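Local structure of erythrocyte membrane protein 1 (Plasmodium falciparum, 2XU0) at residues Asn410-Tyr413 with Asp414-Phe417; Glu401-Lys404 with Trp405-Thr408; Asp332-Lys335 with Lys336-Asp340; Phe323-Ile326 with Lys327-Ile331. The protein probably binds receptors on the host cell surface as a Plasmodium falciparum adhesin, of which this chain is the N-terminal segment with the first Duffy-binding-like domain. The protein carries 10 engineered substitutions. All blocks are in the same frame, centred on the assembly; numbering follows the deposited sequence.

Contact 1 of 4, residues Asn410-Tyr413 with Asp414-Phe417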
loop_
_atom_site.group_PDB
_atom_site.type_symbol
_atom_site.label_atom_id
_atom_site.label_comp_id
_atom_site.label_asym_id
_atom_site.label_seq_id
_atom_site.Cartn_x
_atom_site.Cartn_y
_atom_site.Cartn_z
ATOM N N ASN A 410 -4.062 -16.007 24.328
ATOM C CA ASN A 410 -3.246 -16.889 23.486
ATOM C C ASN A 410 -2.356 -16.092 22.519
ATOM O O ASN A 410 -2.570 -14.891 22.329
ATOM C CB ASN A 410 -4.129 -17.890 22.726
ATOM C CG ASN A 410 -5.174 -17.257 21.836
ATOM O OD1 ASN A 410 -6.297 -16.962 22.262
ATOM N ND2 ASN A 410 -4.829 -17.042 20.574
ATOM N N ASN A 411 -1.356 -16.760 21.914
ATOM C CA ASN A 411 -0.426 -16.127 20.978
ATOM C C ASN A 411 -0.887 -16.261 19.508
ATOM O O ASN A 411 -1.674 -17.154 19.175
ATOM C CB ASN A 411 0.984 -16.706 21.175
ATOM C CG ASN A 411 2.119 -15.772 20.817
ATOM O OD1 ASN A 411 2.206 -15.226 19.709
ATOM N ND2 ASN A 411 3.058 -15.621 21.734
ATOM N N TYR A 412 -0.414 -15.339 18.647
ATOM C CA TYR A 412 -0.645 -15.271 17.198
ATOM C C TYR A 412 0.495 -14.456 16.567
ATOM O O TYR A 412 1.184 -13.729 17.295
ATOM C CB TYR A 412 -2.057 -14.758 16.828
ATOM C CG TYR A 412 -2.407 -13.372 17.330
ATOM C CD1 TYR A 412 -2.269 -12.256 16.509
ATOM C CD2 TYR A 412 -2.925 -13.180 18.611
ATOM C CE1 TYR A 412 -2.602 -10.978 16.959
ATOM C CE2 TYR A 412 -3.239 -11.902 19.081
ATOM C CZ TYR A 412 -3.084 -10.804 18.247
ATOM O OH TYR A 412 -3.394 -9.541 18.692
ATOM N N TYR A 413 0.750 -14.629 15.245
ATOM C CA TYR A 413 1.872 -13.981 14.539
ATOM C C TYR A 413 1.981 -12.445 14.663
ATOM O O TYR A 413 3.100 -11.918 14.708
ATOM C CB TYR A 413 2.024 -14.468 13.072
ATOM C CG TYR A 413 0.776 -14.351 12.217
ATOM C CD1 TYR A 413 0.483 -13.175 11.530
ATOM C CD2 TYR A 413 -0.096 -15.424 12.073
ATOM C CE1 TYR A 413 -0.665 -13.067 10.736
ATOM C CE2 TYR A 413 -1.230 -15.339 11.265
ATOM C CZ TYR A 413 -1.516 -14.157 10.604
ATOM O OH TYR A 413 -2.645 -14.100 9.820
ATOM N N ASP A 414 0.834 -11.743 14.750
ATOM C CA ASP A 414 0.793 -10.275 14.845
ATOM C C ASP A 414 0.858 -9.713 16.266
ATOM O O ASP A 414 0.957 -8.490 16.417
ATOM C CB ASP A 414 -0.474 -9.741 14.145
ATOM C CG ASP A 414 -0.474 -9.797 12.629
ATOM O OD1 ASP A 414 0.622 -9.915 12.034
ATOM O OD2 ASP A 414 -1.564 -9.670 12.035
ATOM N N LYS A 415 0.764 -10.579 17.304
ATOM C CA LYS A 415 0.743 -10.170 18.721
ATOM C C LYS A 415 1.903 -9.267 19.142
ATOM O O LYS A 415 1.634 -8.170 19.613
ATOM C CB LYS A 415 0.605 -11.373 19.665
ATOM C CG LYS A 415 0.004 -11.018 21.012
ATOM C CD LYS A 415 -0.039 -12.216 21.932
ATOM C CE LYS A 415 -0.993 -12.001 23.083
ATOM N NZ LYS A 415 -1.009 -13.168 24.003
ATOM N N GLU A 416 3.176 -9.685 18.932
ATOM C CA GLU A 416 4.343 -8.864 19.310
ATOM C C GLU A 416 4.324 -7.493 18.657
ATOM O O GLU A 416 4.741 -6.525 19.303
ATOM C CB GLU A 416 5.676 -9.558 19.009
ATOM C CG GLU A 416 6.054 -10.675 19.970
ATOM C CD GLU A 416 6.523 -10.254 21.353
ATOM O OE1 GLU A 416 6.371 -11.064 22.295
ATOM O OE2 GLU A 416 7.051 -9.126 21.496
ATOM N N PHE A 417 3.866 -7.397 17.372
ATOM C CA PHE A 417 3.826 -6.093 16.679
ATOM C C PHE A 417 2.871 -5.126 17.374
ATOM O O PHE A 417 3.251 -3.995 17.667
ATOM C CB PHE A 417 3.438 -6.246 15.203
ATOM C CG PHE A 417 3.812 -5.034 14.396
ATOM C CD1 PHE A 417 4.938 -5.045 13.577
ATOM C CD2 PHE A 417 2.997 -3.903 14.388
ATOM C CE1 PHE A 417 5.262 -3.935 12.806
ATOM C CE2 PHE A 417 3.326 -2.789 13.620
ATOM C CZ PHE A 417 4.469 -2.805 12.854
HETATM O O HOH W 1 3.757 -12.468 17.601
HETATM O O HOH W 2 4.375 -9.607 15.606
#
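Tyr412 and Lys415 come together through their first torsions: the ring of Tyr412 sits between its own backbone N and carbonyl carbon (chi1 59°), while the chain of Lys415 leaves opposite its N (chi1 -156°) and then runs fully extended. The ring is thereby laid under the start of Lys415, whose CB stands over the ring centre in a CH-pi contact, 3.9 Å from the centroid. The two side chains cross at about a right angle. A tyrosine suits this place because its flat face accepts the aliphatic part of the lysine, whose long chain carries the ammonium back to the preceding loop. There Lys415 NZ donates to Asn410 O at 2.9 Å, arriving from above the carbonyl plane; weak bonds to the carbonyls of Thr408 and Lys409 add to this grip. Asp414 lies alongside Tyr413, its OD1 at the ring edge, 3.3 Å from Tyr413 CD1, with carboxylate and ring planes 76° apart. One water donates to Tyr412 O and accepts from Glu416 N; a second, its oxygen 2.8 Å from Tyr413 O, donates there and accepts from Phe417 N, so the amides of Glu416 and Phe417 find acceptors. Lys415 N donates to Tyr412 O at 3.2 Å, closing a type I beta turn, Tyr412 to Lys415, which leads the loop after helix 371-407 into helix 415-423.

Contact 2 of 4, residues Glu401-Lys404 with Trp405-Thr408; sequences EIQK and WKKT
Glu401-Lys404 and Trp405-Thr408 form the last turns of helix 371-407, with the amides of Trp405, Lys406 and Lys407 each donating to the carbonyl four residues earlier; Lys407 N to Gln403 O, 3.0 Å, is one such rung. Thr408 is the first residue to leave helical backbone angles, yet its N still donates to Lys404 O at 2.8 Å. Its hydroxyl donates to that same oxygen: Thr408 OG1 lies 2.8 Å from Lys404 O, and the two donors come from opposite faces of the carbonyl plane. With OG1 beside the backbone N (chi1 -57°), the short side chain turns back onto the helix end; threonine suits the place because a hydroxyl carried directly on CB is close enough to reach the carbonyl four residues back. Lys404 runs alongside Thr408, bends at chi3 and brings NZ to Glu401 OE1 in a salt bridge of 3.0 Å, approaching from above the carboxylate plane. Trp405 presents its ring edge to Ile402 O, with CB 3.3 Å from that oxygen, while its NE1 donates to Glu419 of helix 415-423. Doubly gripped, the Lys404 carbonyl is well satisfied at the helix end, and the Glu401 carboxylate probably offsets part of the positive charge of a lysine-rich end.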
loop_
_atom_site.group_PDB
_atom_site.type_symbol
_atom_site.label_atom_id
_atom_site.label_comp_id
_atom_site.label_asym_id
_atom_site.label_seq_id
_atom_site.Cartn_x
_atom_site.Cartn_y
_atom_site.Cartn_z
ATOM N N GLU A 401 -8.359 -4.483 15.744
ATOM C CA GLU A 401 -7.049 -5.151 15.799
ATOM C C GLU A 401 -6.354 -4.861 17.128
ATOM O O GLU A 401 -5.818 -5.780 17.735
ATOM C CB GLU A 401 -6.156 -4.792 14.577
ATOM C CG GLU A 401 -6.708 -5.302 13.253
ATOM C CD GLU A 401 -6.885 -6.812 13.189
ATOM O OE1 GLU A 401 -5.904 -7.513 12.863
ATOM O OE2 GLU A 401 -7.998 -7.301 13.483
ATOM N N ILE A 402 -6.401 -3.600 17.588
ATOM C CA ILE A 402 -5.857 -3.161 18.872
ATOM C C ILE A 402 -6.586 -3.900 20.040
ATOM O O ILE A 402 -5.918 -4.396 20.954
ATOM C CB ILE A 402 -5.941 -1.606 18.990
ATOM C CG1 ILE A 402 -4.865 -0.888 18.143
ATOM C CG2 ILE A 402 -5.919 -1.121 20.459
ATOM C CD1 ILE A 402 -3.351 -1.111 18.541
ATOM N N GLN A 403 -7.943 -3.980 19.985
ATOM C CA GLN A 403 -8.797 -4.652 20.997
ATOM C C GLN A 403 -8.548 -6.152 21.044
ATOM O O GLN A 403 -8.560 -6.747 22.130
ATOM C CB GLN A 403 -10.304 -4.383 20.768
ATOM C CG GLN A 403 -10.766 -2.948 21.069
ATOM C CD GLN A 403 -10.308 -2.430 22.412
ATOM O OE1 GLN A 403 -9.587 -1.432 22.495
ATOM N NE2 GLN A 403 -10.676 -3.116 23.488
ATOM N N LYS A 404 -8.329 -6.762 19.865
ATOM C CA LYS A 404 -8.007 -8.174 19.736
ATOM C C LYS A 404 -6.698 -8.426 20.517
ATOM O O LYS A 404 -6.634 -9.390 21.269
ATOM C CB LYS A 404 -7.866 -8.541 18.251
ATOM C CG LYS A 404 -7.301 -9.926 17.983
ATOM C CD LYS A 404 -7.015 -10.152 16.508
ATOM C CE LYS A 404 -5.781 -9.422 16.030
ATOM N NZ LYS A 404 -5.422 -9.851 14.664
ATOM N N TRP A 405 -5.705 -7.512 20.410
ATOM C CA TRP A 405 -4.430 -7.625 21.116
ATOM C C TRP A 405 -4.596 -7.583 22.634
ATOM O O TRP A 405 -3.988 -8.397 23.333
ATOM C CB TRP A 405 -3.417 -6.556 20.648
ATOM C CG TRP A 405 -2.191 -6.523 21.509
ATOM C CD1 TRP A 405 -1.181 -7.442 21.528
ATOM C CD2 TRP A 405 -1.938 -5.624 22.596
ATOM N NE1 TRP A 405 -0.300 -7.154 22.544
ATOM C CE2 TRP A 405 -0.750 -6.052 23.226
ATOM C CE3 TRP A 405 -2.617 -4.509 23.116
ATOM C CZ2 TRP A 405 -0.208 -5.388 24.334
ATOM C CZ3 TRP A 405 -2.085 -3.856 24.216
ATOM C CH2 TRP A 405 -0.894 -4.295 24.814
ATOM N N LYS A 406 -5.383 -6.608 23.134
ATOM C CA LYS A 406 -5.648 -6.396 24.556
ATOM C C LYS A 406 -6.330 -7.603 25.195
ATOM O O LYS A 406 -5.919 -8.036 26.275
ATOM C CB LYS A 406 -6.504 -5.133 24.758
ATOM C CG LYS A 406 -5.691 -3.874 25.002
ATOM C CD LYS A 406 -6.451 -2.613 24.598
ATOM C CE LYS A 406 -5.831 -1.348 25.154
ATOM N NZ LYS A 406 -4.502 -1.040 24.551
ATOM N N LYS A 407 -7.342 -8.161 24.499
ATOM C CA LYS A 407 -8.159 -9.279 24.973
ATOM C C LYS A 407 -7.601 -10.673 24.688
ATOM O O LYS A 407 -8.000 -11.615 25.371
ATOM C CB LYS A 407 -9.610 -9.159 24.456
ATOM C CG LYS A 407 -10.384 -7.965 25.024
ATOM C CD LYS A 407 -11.861 -7.991 24.623
ATOM C CE LYS A 407 -12.761 -8.666 25.639
ATOM N NZ LYS A 407 -14.174 -8.741 25.173
ATOM N N THR A 408 -6.711 -10.824 23.692
ATOM C CA THR A 408 -6.196 -12.153 23.369
ATOM C C THR A 408 -5.144 -12.653 24.356
ATOM O O THR A 408 -4.072 -12.055 24.480
ATOM C CB THR A 408 -5.937 -12.343 21.861
ATOM O OG1 THR A 408 -7.158 -12.095 21.153
ATOM C CG2 THR A 408 -5.463 -13.737 21.515
#

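Contact 3 of 4, residues Asp332-Lys335 with Lys336-Asp340; sequences DKVK and KECRD
Val334 and Cys338 meet one turn apart at the C-terminal end of helix 311-338, where the chain passes into the short strand 339-340 of a two-stranded antiparallel hairpin with 345-346. Their contact is apolar: Val334 CG1 lies 3.9 Å from Cys338 SG. Both side chains are buried, and the sulfur continues into the disulfide with Cys373, which ties this helix to helix 371-407. A branched valine fits here because it fills the interface compactly, touching Gln376 and Tyr380 of that helix.

The backbone bonds change character along the segment. Lys336 N makes a regular bond to Asp332 O, whereas Glu337 N divides itself between Lys333 O and Val334 O, both weakly. At the end, Lys335 O takes two donors: Cys338 N, 3.1 Å away, from above the carbonyl plane, and Arg339 N in that plane.

Charged side chains gather on an outer flank. The chain of Lys333 bends at chi2 (-84°) and again at chi4, bringing NZ across to Glu337, with a long salt bridge of 3.5 Å to OE2. The same NZ lies 3.5 Å from Lys336 CD, and Lys333 NZ and Lys336 NZ are 3.9 Å apart, so the glutamate, whose OE1 also forms a long, weak ion pair with Arg372, probably eases the proximity of two like charges. Lysine and glutamate suit this flank, where charged ends can stay hydrated. Lys335 points another way, extended throughout, its NZ weakly bonded to the hydroxyl of Tyr466; its CG lies 3.8 Å from Arg339 O.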
loop_
_atom_site.group_PDB
_atom_site.type_symbol
_atom_site.label_atom_id
_atom_site.label_comp_id
_atom_site.label_asym_id
_atom_site.label_seq_id
_atom_site.Cartn_x
_atom_site.Cartn_y
_atom_site.Cartn_z
ATOM N N ASP A 332 -6.762 19.280 -8.947
ATOM C CA ASP A 332 -6.213 19.956 -10.127
ATOM C C ASP A 332 -7.180 19.941 -11.309
ATOM O O ASP A 332 -7.322 20.969 -11.977
ATOM C CB ASP A 332 -4.837 19.380 -10.509
ATOM C CG ASP A 332 -3.724 19.772 -9.554
ATOM O OD1 ASP A 332 -2.709 19.040 -9.496
ATOM O OD2 ASP A 332 -3.866 20.814 -8.861
ATOM N N LYS A 333 -7.888 18.807 -11.522
ATOM C CA LYS A 333 -8.885 18.678 -12.586
ATOM C C LYS A 333 -10.118 19.513 -12.261
ATOM O O LYS A 333 -10.728 20.097 -13.166
ATOM C CB LYS A 333 -9.256 17.204 -12.831
ATOM C CG LYS A 333 -9.296 16.813 -14.303
ATOM C CD LYS A 333 -10.636 17.146 -14.968
ATOM C CE LYS A 333 -10.659 16.842 -16.450
ATOM N NZ LYS A 333 -10.005 17.908 -17.251
ATOM N N VAL A 334 -10.480 19.591 -10.968
ATOM C CA VAL A 334 -11.607 20.416 -10.512
ATOM C C VAL A 334 -11.241 21.899 -10.707
ATOM O O VAL A 334 -12.048 22.667 -11.247
ATOM C CB VAL A 334 -12.016 20.091 -9.050
ATOM C CG1 VAL A 334 -12.890 21.187 -8.449
ATOM C CG2 VAL A 334 -12.706 18.732 -8.971
ATOM N N LYS A 335 -10.003 22.268 -10.337
ATOM C CA LYS A 335 -9.529 23.631 -10.490
ATOM C C LYS A 335 -9.576 24.086 -11.966
ATOM O O LYS A 335 -10.078 25.179 -12.222
ATOM C CB LYS A 335 -8.128 23.835 -9.874
ATOM C CG LYS A 335 -7.798 25.311 -9.683
ATOM C CD LYS A 335 -6.397 25.585 -9.186
ATOM C CE LYS A 335 -6.251 27.075 -8.955
ATOM N NZ LYS A 335 -5.019 27.428 -8.194
ATOM N N LYS A 336 -9.124 23.252 -12.926
ATOM C CA LYS A 336 -9.166 23.648 -14.345
ATOM C C LYS A 336 -10.573 23.908 -14.904
ATOM O O LYS A 336 -10.715 24.720 -15.813
ATOM C CB LYS A 336 -8.297 22.763 -15.258
ATOM C CG LYS A 336 -8.903 21.423 -15.660
ATOM C CD LYS A 336 -8.040 20.695 -16.697
ATOM C CE LYS A 336 -8.365 21.047 -18.133
ATOM N NZ LYS A 336 -7.510 20.290 -19.087
ATOM N N GLU A 337 -11.608 23.277 -14.317
ATOM C CA GLU A 337 -13.002 23.472 -14.706
ATOM C C GLU A 337 -13.715 24.549 -13.864
ATOM O O GLU A 337 -14.814 24.954 -14.240
ATOM C CB GLU A 337 -13.789 22.143 -14.602
ATOM C CG GLU A 337 -13.190 20.980 -15.386
ATOM C CD GLU A 337 -12.938 21.224 -16.863
ATOM O OE1 GLU A 337 -13.875 21.669 -17.566
ATOM O OE2 GLU A 337 -11.801 20.958 -17.316
ATOM N N CYS A 338 -13.120 24.981 -12.724
ATOM C CA CYS A 338 -13.759 25.922 -11.794
ATOM C C CYS A 338 -13.120 27.281 -11.645
ATOM O O CYS A 338 -13.835 28.257 -11.412
ATOM C CB CYS A 338 -13.950 25.269 -10.425
ATOM S SG CYS A 338 -15.035 23.823 -10.445
ATOM N N ARG A 339 -11.785 27.321 -11.611
ATOM C CA ARG A 339 -11.045 28.546 -11.351
ATOM C C ARG A 339 -9.837 28.662 -12.256
ATOM O O ARG A 339 -8.968 27.783 -12.277
ATOM C CB ARG A 339 -10.609 28.607 -9.870
ATOM C CG ARG A 339 -10.601 30.014 -9.259
ATOM C CD ARG A 339 -11.631 30.114 -8.150
ATOM N NE ARG A 339 -11.023 30.188 -6.818
ATOM C CZ ARG A 339 -11.650 29.867 -5.688
ATOM N NH1 ARG A 339 -12.900 29.421 -5.716
ATOM N NH2 ARG A 339 -11.023 29.972 -4.521
ATOM N N ASP A 340 -9.806 29.765 -13.010
ATOM C CA ASP A 340 -8.715 30.199 -13.883
ATOM C C ASP A 340 -8.790 31.740 -13.846
ATOM O O ASP A 340 -9.475 32.354 -14.675
ATOM C CB ASP A 340 -8.850 29.621 -15.316
ATOM C CG ASP A 340 -7.584 29.711 -16.163
ATOM O OD1 ASP A 340 -6.824 30.699 -16.004
ATOM O OD2 ASP A 340 -7.365 28.805 -17.000
#

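Contact 4 of 4, residues Phe323-Ile326 with Lys327-Ile331; sequences FCRI and KKIKI
This contact belongs to the middle of the long helix 311-338 in the C-terminal part of the Duffy-binding-like domain, where side chains three and four residues apart pair along the helix. Ile326 is central to it. Its CD1 meets Ile329 CD1 at 3.9 Å, the two chains crossing at a slant, and its other branch, CG2, touches Lys330 CE at 3.5 Å. With CG1 beside the backbone N (chi1 -60°), the beta-branched side chain spreads its two arms to separate neighbours. Ile326 CD1 also rests over one face of the Arg325 guanidinium, offset toward its rim, 3.2 Å above the plane. Arg325 runs alongside Ile329, with NH1 3.9 Å from Ile329 CD1; its polar end is held by a salt bridge to Glu322 and a bond to the carbonyl of Phe105.

Phe323 and Lys327 point the same way, and Phe323 CZ reaches Lys327 CD at 3.9 Å. Lysine suits this place because its CD methylene can touch the ring while the extended chain delivers NZ to the carbonyl of Thr460. Lys327 N donates to Phe323 O at 2.8 Å, and Lys330 N to Ile326 O at 2.9 Å; Lys328 N has weak bonds to both Cys324 O and Arg325 O.

Beyond the helix, Cys324 is joined by a disulfide to Cys442 in helix 440-443, while Trp383 of helix 371-407 packs on Phe323 and Ile326 and forms a cation-pi pair with Lys330, whose NZ also makes a salt bridge with Glu107.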
loop_
_atom_site.group_PDB
_atom_site.type_symbol
_atom_site.label_atom_id
_atom_site.label_comp_id
_atom_site.label_asym_id
_atom_site.label_seq_id
_atom_site.Cartn_x
_atom_site.Cartn_y
_atom_site.Cartn_z
ATOM N N PHE A 323 -4.622 7.827 -1.347
ATOM C CA PHE A 323 -5.760 8.749 -1.230
ATOM C C PHE A 323 -5.223 10.179 -1.401
ATOM O O PHE A 323 -5.758 10.946 -2.204
ATOM C CB PHE A 323 -6.492 8.606 0.159
ATOM C CG PHE A 323 -7.354 9.801 0.534
ATOM C CD1 PHE A 323 -8.529 10.086 -0.170
ATOM C CD2 PHE A 323 -6.934 10.708 1.503
ATOM C CE1 PHE A 323 -9.278 11.234 0.121
ATOM C CE2 PHE A 323 -7.699 11.848 1.804
ATOM C CZ PHE A 323 -8.853 12.107 1.100
ATOM N N CYS A 324 -4.184 10.549 -0.621
ATOM C CA CYS A 324 -3.585 11.898 -0.658
ATOM C C CYS A 324 -2.980 12.204 -2.039
ATOM O O CYS A 324 -3.112 13.328 -2.534
ATOM C CB CYS A 324 -2.544 12.042 0.442
ATOM S SG CYS A 324 -3.226 12.040 2.121
ATOM N N ARG A 325 -2.315 11.213 -2.645
ATOM C CA ARG A 325 -1.683 11.363 -3.960
ATOM C C ARG A 325 -2.759 11.632 -5.016
ATOM O O ARG A 325 -2.679 12.653 -5.678
ATOM C CB ARG A 325 -0.833 10.142 -4.317
ATOM C CG ARG A 325 -0.217 10.213 -5.727
ATOM C CD ARG A 325 0.579 8.967 -6.064
ATOM N NE ARG A 325 -0.270 7.827 -6.421
ATOM C CZ ARG A 325 -0.782 7.608 -7.633
ATOM N NH1 ARG A 325 -0.566 8.466 -8.618
ATOM N NH2 ARG A 325 -1.529 6.540 -7.858
ATOM N N ILE A 326 -3.786 10.750 -5.106
ATOM C CA ILE A 326 -4.924 10.857 -6.022
ATOM C C ILE A 326 -5.755 12.123 -5.790
ATOM O O ILE A 326 -6.201 12.724 -6.768
ATOM C CB ILE A 326 -5.781 9.543 -6.088
ATOM C CG1 ILE A 326 -4.960 8.305 -6.580
ATOM C CG2 ILE A 326 -7.062 9.697 -6.896
ATOM C CD1 ILE A 326 -4.183 8.531 -7.864
ATOM N N LYS A 327 -5.971 12.521 -4.525
ATOM C CA LYS A 327 -6.715 13.734 -4.183
ATOM C C LYS A 327 -6.092 14.967 -4.864
ATOM O O LYS A 327 -6.828 15.814 -5.384
ATOM C CB LYS A 327 -6.803 13.941 -2.655
ATOM C CG LYS A 327 -7.646 15.150 -2.241
ATOM C CD LYS A 327 -7.678 15.324 -0.717
ATOM C CE LYS A 327 -8.484 16.540 -0.359
ATOM N NZ LYS A 327 -8.590 16.741 1.108
ATOM N N LYS A 328 -4.745 15.059 -4.868
ATOM C CA LYS A 328 -4.044 16.165 -5.526
ATOM C C LYS A 328 -4.348 16.183 -7.032
ATOM O O LYS A 328 -4.663 17.249 -7.570
ATOM C CB LYS A 328 -2.531 16.118 -5.262
ATOM C CG LYS A 328 -2.154 16.746 -3.933
ATOM C CD LYS A 328 -0.676 16.559 -3.646
ATOM C CE LYS A 328 -0.384 16.638 -2.171
ATOM N NZ LYS A 328 0.678 15.679 -1.775
ATOM N N ILE A 329 -4.350 15.001 -7.678
ATOM C CA ILE A 329 -4.684 14.885 -9.097
ATOM C C ILE A 329 -6.129 15.344 -9.372
ATOM O O ILE A 329 -6.374 16.087 -10.337
ATOM C CB ILE A 329 -4.446 13.450 -9.595
ATOM C CG1 ILE A 329 -2.928 13.107 -9.608
ATOM C CG2 ILE A 329 -5.118 13.220 -10.977
ATOM C CD1 ILE A 329 -2.628 11.606 -9.734
ATOM N N LYS A 330 -7.071 14.916 -8.515
ATOM C CA LYS A 330 -8.483 15.242 -8.677
ATOM C C LYS A 330 -8.777 16.704 -8.416
ATOM O O LYS A 330 -9.565 17.272 -9.156
ATOM C CB LYS A 330 -9.376 14.313 -7.848
ATOM C CG LYS A 330 -9.199 12.879 -8.236
ATOM C CD LYS A 330 -10.345 12.015 -7.805
ATOM C CE LYS A 330 -10.149 10.630 -8.371
ATOM N NZ LYS A 330 -10.948 10.395 -9.598
ATOM N N ILE A 331 -8.123 17.331 -7.416
ATOM C CA ILE A 331 -8.312 18.757 -7.106
ATOM C C ILE A 331 -7.891 19.639 -8.300
ATOM O O ILE A 331 -8.586 20.605 -8.619
ATOM C CB ILE A 331 -7.611 19.164 -5.783
ATOM C CG1 ILE A 331 -8.316 18.571 -4.543
ATOM C CG2 ILE A 331 -7.386 20.699 -5.656
ATOM C CD1 ILE A 331 -9.644 19.140 -4.197
#

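How the contacts relate
All four contacts are local pairings within the C-terminal part of the Duffy-binding-like domain, met in chain order 4, 3, 2, 1. Contacts 3 and 4 share helix 311-338, adjoin in sequence with centres 13 Å apart, and are partly buried, each holding one cysteine of a disulfide. Contacts 1 and 2 lie at the surface, about 10 Å apart between centres, and touch directly: Tyr412 OH packs 3.3 Å from Trp405 CA. Chemistry follows position. Mid-helix contact 4 rests largely on apolar packing, with an arginine and a phenylalanine taking part; contacts 2 and 3 end helices with a doubly accepting carbonyl; contact 1 starts one with a turn, a lysine-tyrosine CH-pi contact and bridging waters.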